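Local coordinates for putative methyltransferase (Porphyromonas gingivalis, PDB 3LL7), which is a putative methyltransferase, probably transferring a methyl group to a substrate that has not been identified, at residues A[134-139]-A[145-150]; A[314-319]-A[324-329]. All blocks are in the same frame, centred on the assembly; numbering follows the deposited sequence.

Interaction 1. Residues A[134-139]-A[145-150]; sequences NIPLLL and VNILTG
Leu139 sets its CD1 methyl against the fork of Val145, 3.8 Å from both CG1 and CG2 of the valine, so the two side chains meet tip to tip. This is the closest of the contacts between residues 134-139 and residues 145-150, all of them apolar, and two branched side chains of the strand do the work from its side. CG2 of Val145 also lies 4.0 Å from CG2 of Ile135, whose side chain slants across the valine. Chi1 of -62° places this CG2 between the backbone N and the carbonyl carbon of Val145, and from there it can touch both Ile135 and Leu139.

Ile147 uses a single atom. Its extended branch (chi2 155°) carries CD1 of Ile147 to Ile135, where CB and CG2 are each 4.1 Å from it, again end to end. At the margin CD1 of Ile147 comes within 4.3 Å of Pro136 CD, a looser touch on the ring. Only 190 Å² is buried in all, a light apolar seam.

Polar interactions run elsewhere. Arg132, earlier on the helix, reaches the strand with NH2, donating to Ile147 O and Thr149 OG1.

The helix and strand axes run nearly antiparallel (159°) and approach to 10.3 Å, as expected where a helix packs on a sheet and the chain then returns. Strand 117-122, helix 125-138 and strand 144-149 form a beta-alpha-beta unit, consistent with a Rossmann-like methyltransferase fold. Strand 144-149 pairs in parallel with strand 117-122, whose Tyr120 touches both Ile135 and Ile147, and helix 106-112 adds Phe108 against Ile135 and Val145 and Met112 against Leu139 and Val145.

Interaction 2. Residues A[314-319]-A[324-329]; sequences LGLRKL and HLYTSE
Lys318 lies obliquely across the ring of Tyr326, its aliphatic chain following one side of the phenol: CB and CG of Lys318 sit near CD1 and CE1 of Tyr326, and CD of the lysine comes within 3.6 Å of CE1. With CG anti to the backbone N (chi1 -170°) the chain runs out extended past the ring, then bends at its last torsion (chi4 -76°). There Lys318 NZ donates to His324 ND1 at 3.0 Å, only 3° out of the imidazole plane, so the ammonium meets the ring at its edge while the two side chains point the same way. NZ is also bonded to His320 O and Ser323 O; three acceptors thus fix the lysine end, and the nearby positive charge would probably disfavour a proton on ND1. His324 stacks on Phe307, whose carbonyl O is bonded to Tyr326 OH.

These residues belong to the beta hairpin of strands 317-320 and 323-328, within the ferredoxin-like domain. Arg317 and Thr327 form an antiparallel hydrogen-bonded pair of it: Arg317 N to Thr327 O is 3.0 Å, with Thr327 N to Arg317 O at 2.8 Å in return. Lys318 and Tyr326 form the adjoining non-hydrogen-bonded pair.

Leu316 crosses Tyr326 at about a right angle, CD1 of Leu316 lying 3.9 Å from Tyr326 CB, while its CD2 rests on Ser328. On the face of Thr327, Leu319 points CD1 at the threonine methyl CG2, again roughly perpendicular, and CD2 of Leu319 reaches Leu325 CD1 at 4.0 Å. Leu319 N donates to Leu325 O.

In the fold
Interaction 1 is a surface contact and interaction 2 a buried one, and they share no secondary-structure element: their centres are 49 Å apart, on opposite sides of the chain's centre, with nearest atoms about 38 Å apart. Along the sequence they follow in series. The first ties helix 125-138 to strand 144-149 of the large mixed sheet, through apolar side-chain contacts alone and over less than half the area of the second. The second pairs two neighbouring strands of the other sheet, where 317-320 is outermost within the chain, and buries 536 Å². Its chemistry accordingly adds main-chain hydrogen bonds and a lysine-histidine bond to apolar packing.

Interaction 1. Residues A[134-139]-A[145-150]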
ATOM      1  N   ASN A 134      17.046  13.875 -10.164  1.00  8.58           N
ATOM      2  CA  ASN A 134      15.794  14.209  -9.477  1.00  9.71           C
ATOM      3  C   ASN A 134      15.960  14.383  -7.983  1.00 10.31           C
ATOM      4  O   ASN A 134      15.392  15.326  -7.385  1.00 10.52           O
ATOM      5  CB  ASN A 134      14.724  13.142  -9.719  1.00  9.04           C
ATOM      6  CG  ASN A 134      14.235  13.119 -11.161  1.00  9.74           C
ATOM      7  OD1 ASN A 134      14.279  14.131 -11.866  1.00  8.88           O
ATOM      8  ND2 ASN A 134      13.741  11.982 -11.585  1.00  8.44           N
ATOM      9  N   ILE A 135      16.710  13.467  -7.363  1.00 11.50           N
ATOM     10  CA  ILE A 135      16.806  13.452  -5.890  1.00 12.61           C
ATOM     11  C   ILE A 135      17.216  14.823  -5.301  1.00 13.92           C
ATOM     12  O   ILE A 135      16.518  15.332  -4.407  1.00 15.18           O
ATOM     13  CB  ILE A 135      17.626  12.224  -5.345  1.00 12.25           C
ATOM     14  CG1 ILE A 135      16.787  10.946  -5.434  1.00 12.66           C
ATOM     15  CG2 ILE A 135      18.119  12.473  -3.908  1.00 14.35           C
ATOM     16  CD1 ILE A 135      17.603   9.611  -5.231  1.00 10.43           C
ATOM     17  N   PRO A 136      18.295  15.457  -5.818  1.00 14.67           N
ATOM     18  CA  PRO A 136      18.651  16.781  -5.276  1.00 15.52           C
ATOM     19  C   PRO A 136      17.597  17.883  -5.481  1.00 15.72           C
ATOM     20  O   PRO A 136      17.596  18.858  -4.736  1.00 16.25           O
ATOM     21  CB  PRO A 136      19.947  17.140  -6.015  1.00 15.71           C
ATOM     22  CG  PRO A 136      20.500  15.856  -6.462  1.00 15.11           C
ATOM     23  CD  PRO A 136      19.306  14.992  -6.784  1.00 14.73           C
ATOM     24  N   LEU A 137      16.713  17.737  -6.467  1.00 15.21           N
ATOM     25  CA  LEU A 137      15.631  18.711  -6.666  1.00 15.10           C
ATOM     26  C   LEU A 137      14.465  18.501  -5.691  1.00 15.80           C
ATOM     27  O   LEU A 137      13.565  19.349  -5.568  1.00 14.70           O
ATOM     28  CB  LEU A 137      15.131  18.648  -8.107  1.00 15.41           C
ATOM     29  CG  LEU A 137      16.245  18.815  -9.149  1.00 15.23           C
ATOM     30  CD1 LEU A 137      15.747  18.473 -10.518  1.00 15.95           C
ATOM     31  CD2 LEU A 137      16.807  20.237  -9.101  1.00 15.55           C
ATOM     32  N   LEU A 138      14.461  17.351  -5.021  1.00 15.78           N
ATOM     33  CA  LEU A 138      13.350  16.987  -4.153  1.00 16.98           C
ATOM     34  C   LEU A 138      13.675  17.042  -2.664  1.00 17.55           C
ATOM     35  O   LEU A 138      12.766  16.998  -1.840  1.00 16.14           O
ATOM     36  CB  LEU A 138      12.828  15.594  -4.512  1.00 16.82           C
ATOM     37  CG  LEU A 138      12.132  15.468  -5.875  1.00 18.09           C
ATOM     38  CD1 LEU A 138      12.326  14.067  -6.472  1.00 17.31           C
ATOM     39  CD2 LEU A 138      10.649  15.860  -5.788  1.00 20.37           C
ATOM     40  N   LEU A 139      14.957  17.112  -2.325  1.00 18.41           N
ATOM     41  CA  LEU A 139      15.353  17.096  -0.925  1.00 20.54           C
ATOM     42  C   LEU A 139      15.270  18.496  -0.339  1.00 22.00           C
ATOM     43  O   LEU A 139      15.636  19.460  -1.017  1.00 21.55           O
ATOM     44  CB  LEU A 139      16.783  16.595  -0.757  1.00 19.99           C
ATOM     45  CG  LEU A 139      17.202  15.168  -1.117  1.00 21.95           C
ATOM     46  CD1 LEU A 139      18.717  15.180  -1.270  1.00 23.81           C
ATOM     47  CD2 LEU A 139      16.788  14.169  -0.088  1.00 20.74           C
ATOM     48  N   VAL A 145      23.389  13.238   0.442  1.00 18.07           N
ATOM     49  CA  VAL A 145      23.113  11.942  -0.210  1.00 16.98           C
ATOM     50  C   VAL A 145      24.210  11.431  -1.160  1.00 15.48           C
ATOM     51  O   VAL A 145      24.977  12.200  -1.706  1.00 15.08           O
ATOM     52  CB  VAL A 145      21.735  11.908  -0.945  1.00 17.14           C
ATOM     53  CG1 VAL A 145      20.592  12.115   0.043  1.00 18.51           C
ATOM     54  CG2 VAL A 145      21.679  12.929  -2.074  1.00 18.47           C
ATOM     55  N   ASN A 146      24.273  10.117  -1.328  1.00 14.28           N
ATOM     56  CA  ASN A 146      25.192   9.483  -2.261  1.00 13.07           C
ATOM     57  C   ASN A 146      24.317   8.583  -3.129  1.00 12.55           C
ATOM     58  O   ASN A 146      23.603   7.711  -2.619  1.00 12.18           O
ATOM     59  CB  ASN A 146      26.242   8.682  -1.486  1.00 13.36           C
ATOM     60  CG  ASN A 146      27.378   8.158  -2.366  1.00 13.87           C
ATOM     61  OD1 ASN A 146      27.405   8.372  -3.569  1.00 12.85           O
ATOM     62  ND2 ASN A 146      28.329   7.455  -1.738  1.00 16.99           N
ATOM     63  N   ILE A 147      24.342   8.819  -4.435  1.00 10.50           N
ATOM     64  CA  ILE A 147      23.438   8.140  -5.343  1.00  9.79           C
ATOM     65  C   ILE A 147      24.283   7.183  -6.212  1.00  8.62           C
ATOM     66  O   ILE A 147      25.049   7.612  -7.072  1.00  6.77           O
ATOM     67  CB  ILE A 147      22.674   9.186  -6.164  1.00 10.44           C
ATOM     68  CG1 ILE A 147      21.871  10.109  -5.217  1.00 13.57           C
ATOM     69  CG2 ILE A 147      21.750   8.522  -7.166  1.00  9.47           C
ATOM     70  CD1 ILE A 147      21.584  11.492  -5.797  1.00 18.07           C
ATOM     71  N   LEU A 148      24.164   5.885  -5.946  1.00  7.12           N
ATOM     72  CA  LEU A 148      25.057   4.901  -6.547  1.00  5.70           C
ATOM     73  C   LEU A 148      24.375   3.982  -7.549  1.00  5.55           C
ATOM     74  O   LEU A 148      23.243   3.567  -7.356  1.00  4.74           O
ATOM     75  CB  LEU A 148      25.695   4.036  -5.448  1.00  5.89           C
ATOM     76  CG  LEU A 148      26.584   4.677  -4.385  1.00  6.92           C
ATOM     77  CD1 LEU A 148      26.872   3.639  -3.318  1.00  6.72           C
ATOM     78  CD2 LEU A 148      27.894   5.275  -4.977  1.00 10.66           C
ATOM     79  N   THR A 149      25.090   3.650  -8.621  1.00  4.65           N
ATOM     80  CA  THR A 149      24.595   2.703  -9.604  1.00  5.18           C
ATOM     81  C   THR A 149      25.192   1.331  -9.326  1.00  6.36           C
ATOM     82  O   THR A 149      26.397   1.216  -9.086  1.00  6.42           O
ATOM     83  CB  THR A 149      24.996   3.130 -11.021  1.00  5.66           C
ATOM     84  OG1 THR A 149      24.393   4.399 -11.310  1.00  6.13           O
ATOM     85  CG2 THR A 149      24.576   2.066 -12.102  1.00  3.54           C
ATOM     86  N   GLY A 150      24.346   0.299  -9.389  1.00  7.09           N
ATOM     87  CA  GLY A 150      24.821  -1.092  -9.360  1.00  7.41           C
ATOM     88  C   GLY A 150      24.096  -1.939  -8.339  1.00  8.36           C
ATOM     89  O   GLY A 150      23.164  -1.481  -7.699  1.00  7.55           O
TER

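Interaction 2. Residues A[314-319]-A[324-329]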
ATOM      1  N   LEU A 314     -13.791  -4.683  20.761  1.00  9.53           N
ATOM      2  CA  LEU A 314     -14.799  -3.665  20.618  1.00 10.21           C
ATOM      3  C   LEU A 314     -16.180  -4.071  21.114  1.00 10.03           C
ATOM      4  O   LEU A 314     -17.084  -3.260  21.070  1.00 12.14           O
ATOM      5  CB  LEU A 314     -14.840  -3.151  19.180  1.00  9.69           C
ATOM      6  CG  LEU A 314     -13.568  -2.503  18.615  1.00 10.67           C
ATOM      7  CD1 LEU A 314     -13.875  -1.983  17.210  1.00 11.55           C
ATOM      8  CD2 LEU A 314     -13.047  -1.365  19.530  1.00 15.83           C
ATOM      9  N   GLY A 315     -16.315  -5.293  21.632  1.00  9.26           N
ATOM     10  CA  GLY A 315     -17.555  -5.761  22.231  1.00 10.46           C
ATOM     11  C   GLY A 315     -18.666  -5.938  21.206  1.00 11.24           C
ATOM     12  O   GLY A 315     -19.808  -5.550  21.445  1.00 10.71           O
ATOM     13  N   LEU A 316     -18.304  -6.514  20.060  1.00 10.71           N
ATOM     14  CA  LEU A 316     -19.233  -6.695  18.941  1.00 11.62           C
ATOM     15  C   LEU A 316     -19.466  -8.194  18.756  1.00 12.14           C
ATOM     16  O   LEU A 316     -18.717  -8.998  19.298  1.00 11.96           O
ATOM     17  CB  LEU A 316     -18.643  -6.064  17.652  1.00 11.58           C
ATOM     18  CG  LEU A 316     -18.091  -4.640  17.681  1.00 12.46           C
ATOM     19  CD1 LEU A 316     -17.401  -4.285  16.346  1.00 14.85           C
ATOM     20  CD2 LEU A 316     -19.163  -3.602  17.997  1.00 13.33           C
ATOM     21  N   ARG A 317     -20.549  -8.572  18.068  1.00 12.04           N
ATOM     22  CA  ARG A 317     -20.827  -9.963  17.738  1.00 12.64           C
ATOM     23  C   ARG A 317     -20.487 -10.155  16.264  1.00 13.09           C
ATOM     24  O   ARG A 317     -20.763  -9.270  15.456  1.00 14.51           O
ATOM     25  CB  ARG A 317     -22.329 -10.264  17.952  1.00 13.13           C
ATOM     26  CG  ARG A 317     -22.714 -10.288  19.449  1.00 17.23           C
ATOM     27  CD  ARG A 317     -24.161  -9.953  19.674  1.00 23.46           C
ATOM     28  NE  ARG A 317     -25.119 -11.004  19.310  1.00 28.51           N
ATOM     29  CZ  ARG A 317     -25.219 -12.214  19.882  1.00 31.46           C
ATOM     30  NH1 ARG A 317     -24.358 -12.611  20.820  1.00 32.56           N
ATOM     31  NH2 ARG A 317     -26.180 -13.050  19.489  1.00 30.71           N
ATOM     32  N   LYS A 318     -19.877 -11.281  15.918  1.00 12.49           N
ATOM     33  CA  LYS A 318     -19.506 -11.535  14.519  1.00 11.24           C
ATOM     34  C   LYS A 318     -20.576 -12.448  13.934  1.00 10.00           C
ATOM     35  O   LYS A 318     -21.144 -13.266  14.659  1.00  9.53           O
ATOM     36  CB  LYS A 318     -18.137 -12.204  14.443  1.00 11.49           C
ATOM     37  CG  LYS A 318     -17.571 -12.272  13.036  1.00 10.32           C
ATOM     38  CD  LYS A 318     -16.022 -12.478  13.130  1.00 11.07           C
ATOM     39  CE  LYS A 318     -15.367 -12.371  11.744  1.00 10.76           C
ATOM     40  NZ  LYS A 318     -15.582 -13.575  10.942  1.00 10.16           N
ATOM     41  N   LEU A 319     -20.887 -12.306  12.645  1.00  9.80           N
ATOM     42  CA  LEU A 319     -21.979 -13.088  12.063  1.00 10.12           C
ATOM     43  C   LEU A 319     -21.677 -14.587  11.932  1.00 10.09           C
ATOM     44  O   LEU A 319     -22.535 -15.412  12.194  1.00  9.53           O
ATOM     45  CB  LEU A 319     -22.370 -12.493  10.707  1.00 11.03           C
ATOM     46  CG  LEU A 319     -23.402 -11.359  10.789  1.00 13.06           C
ATOM     47  CD1 LEU A 319     -23.179 -10.301  11.833  1.00 14.39           C
ATOM     48  CD2 LEU A 319     -23.647 -10.709   9.367  1.00 12.50           C
ATOM     49  N   HIS A 324     -17.085 -11.791   7.440  1.00  8.75           N
ATOM     50  CA  HIS A 324     -16.298 -10.806   8.141  1.00  8.89           C
ATOM     51  C   HIS A 324     -17.092  -9.511   8.256  1.00  8.18           C
ATOM     52  O   HIS A 324     -16.798  -8.509   7.595  1.00  8.86           O
ATOM     53  CB  HIS A 324     -14.930 -10.662   7.489  1.00  9.06           C
ATOM     54  CG  HIS A 324     -14.187 -11.968   7.388  1.00  8.92           C
ATOM     55  ND1 HIS A 324     -14.255 -12.930   8.376  1.00 10.39           N
ATOM     56  CD2 HIS A 324     -13.365 -12.472   6.432  1.00  9.93           C
ATOM     57  CE1 HIS A 324     -13.500 -13.958   8.037  1.00  8.60           C
ATOM     58  NE2 HIS A 324     -12.945 -13.701   6.863  1.00 10.08           N
ATOM     59  N   LEU A 325     -18.151  -9.607   9.061  1.00  8.87           N
ATOM     60  CA  LEU A 325     -19.021  -8.514   9.438  1.00  8.22           C
ATOM     61  C   LEU A 325     -19.396  -8.695  10.890  1.00  8.96           C
ATOM     62  O   LEU A 325     -19.456  -9.820  11.405  1.00  9.52           O
ATOM     63  CB  LEU A 325     -20.363  -8.573   8.649  1.00  9.58           C
ATOM     64  CG  LEU A 325     -20.284  -8.297   7.160  1.00 11.05           C
ATOM     65  CD1 LEU A 325     -21.734  -8.591   6.611  1.00 13.50           C
ATOM     66  CD2 LEU A 325     -19.902  -6.813   6.922  1.00 11.80           C
ATOM     67  N   TYR A 326     -19.719  -7.582  11.510  1.00  8.75           N
ATOM     68  CA  TYR A 326     -20.032  -7.517  12.932  1.00 10.03           C
ATOM     69  C   TYR A 326     -21.339  -6.798  13.138  1.00  9.62           C
ATOM     70  O   TYR A 326     -21.773  -6.025  12.269  1.00  9.13           O
ATOM     71  CB  TYR A 326     -18.918  -6.788  13.697  1.00  9.74           C
ATOM     72  CG  TYR A 326     -17.573  -7.358  13.390  1.00 11.33           C
ATOM     73  CD1 TYR A 326     -17.055  -8.444  14.119  1.00 13.58           C
ATOM     74  CD2 TYR A 326     -16.832  -6.846  12.333  1.00 12.23           C
ATOM     75  CE1 TYR A 326     -15.789  -8.978  13.812  1.00 13.00           C
ATOM     76  CE2 TYR A 326     -15.579  -7.370  12.009  1.00 14.07           C
ATOM     77  CZ  TYR A 326     -15.073  -8.428  12.738  1.00 13.41           C
ATOM     78  OH  TYR A 326     -13.838  -8.933  12.417  1.00 13.56           O
ATOM     79  N   THR A 327     -21.921  -6.992  14.326  1.00  9.20           N
ATOM     80  CA  THR A 327     -23.156  -6.309  14.667  1.00  8.47           C
ATOM     81  C   THR A 327     -23.221  -6.029  16.183  1.00  9.98           C
ATOM     82  O   THR A 327     -22.596  -6.736  16.979  1.00  9.86           O
ATOM     83  CB  THR A 327     -24.401  -7.115  14.184  1.00  8.98           C
ATOM     84  OG1 THR A 327     -25.560  -6.284  14.277  1.00  8.09           O
ATOM     85  CG2 THR A 327     -24.618  -8.375  15.022  1.00  7.75           C
ATOM     86  N   SER A 328     -23.977  -5.014  16.564  1.00 10.30           N
ATOM     87  CA  SER A 328     -24.179  -4.710  17.989  1.00 12.56           C
ATOM     88  C   SER A 328     -25.385  -3.821  18.141  1.00 12.71           C
ATOM     89  O   SER A 328     -25.783  -3.135  17.199  1.00 12.80           O
ATOM     90  CB  SER A 328     -22.937  -4.010  18.565  1.00 12.93           C
ATOM     91  OG  SER A 328     -22.867  -2.672  18.076  1.00 17.21           O
ATOM     92  N   GLU A 329     -25.978  -3.833  19.332  1.00 13.46           N
ATOM     93  CA  GLU A 329     -27.129  -3.022  19.602  1.00 15.74           C
ATOM     94  C   GLU A 329     -26.706  -1.579  19.904  1.00 16.18           C
ATOM     95  O   GLU A 329     -27.408  -0.631  19.561  1.00 16.01           O
ATOM     96  CB  GLU A 329     -27.943  -3.657  20.748  1.00 15.70           C
ATOM     97  CG  GLU A 329     -29.418  -3.227  20.856  1.00 20.60           C
ATOM     98  CD  GLU A 329     -30.260  -3.281  19.558  1.00 23.99           C
ATOM     99  OE1 GLU A 329     -29.928  -3.988  18.552  1.00 23.74           O
ATOM    100  OE2 GLU A 329     -31.315  -2.600  19.574  1.00 28.43           O
TER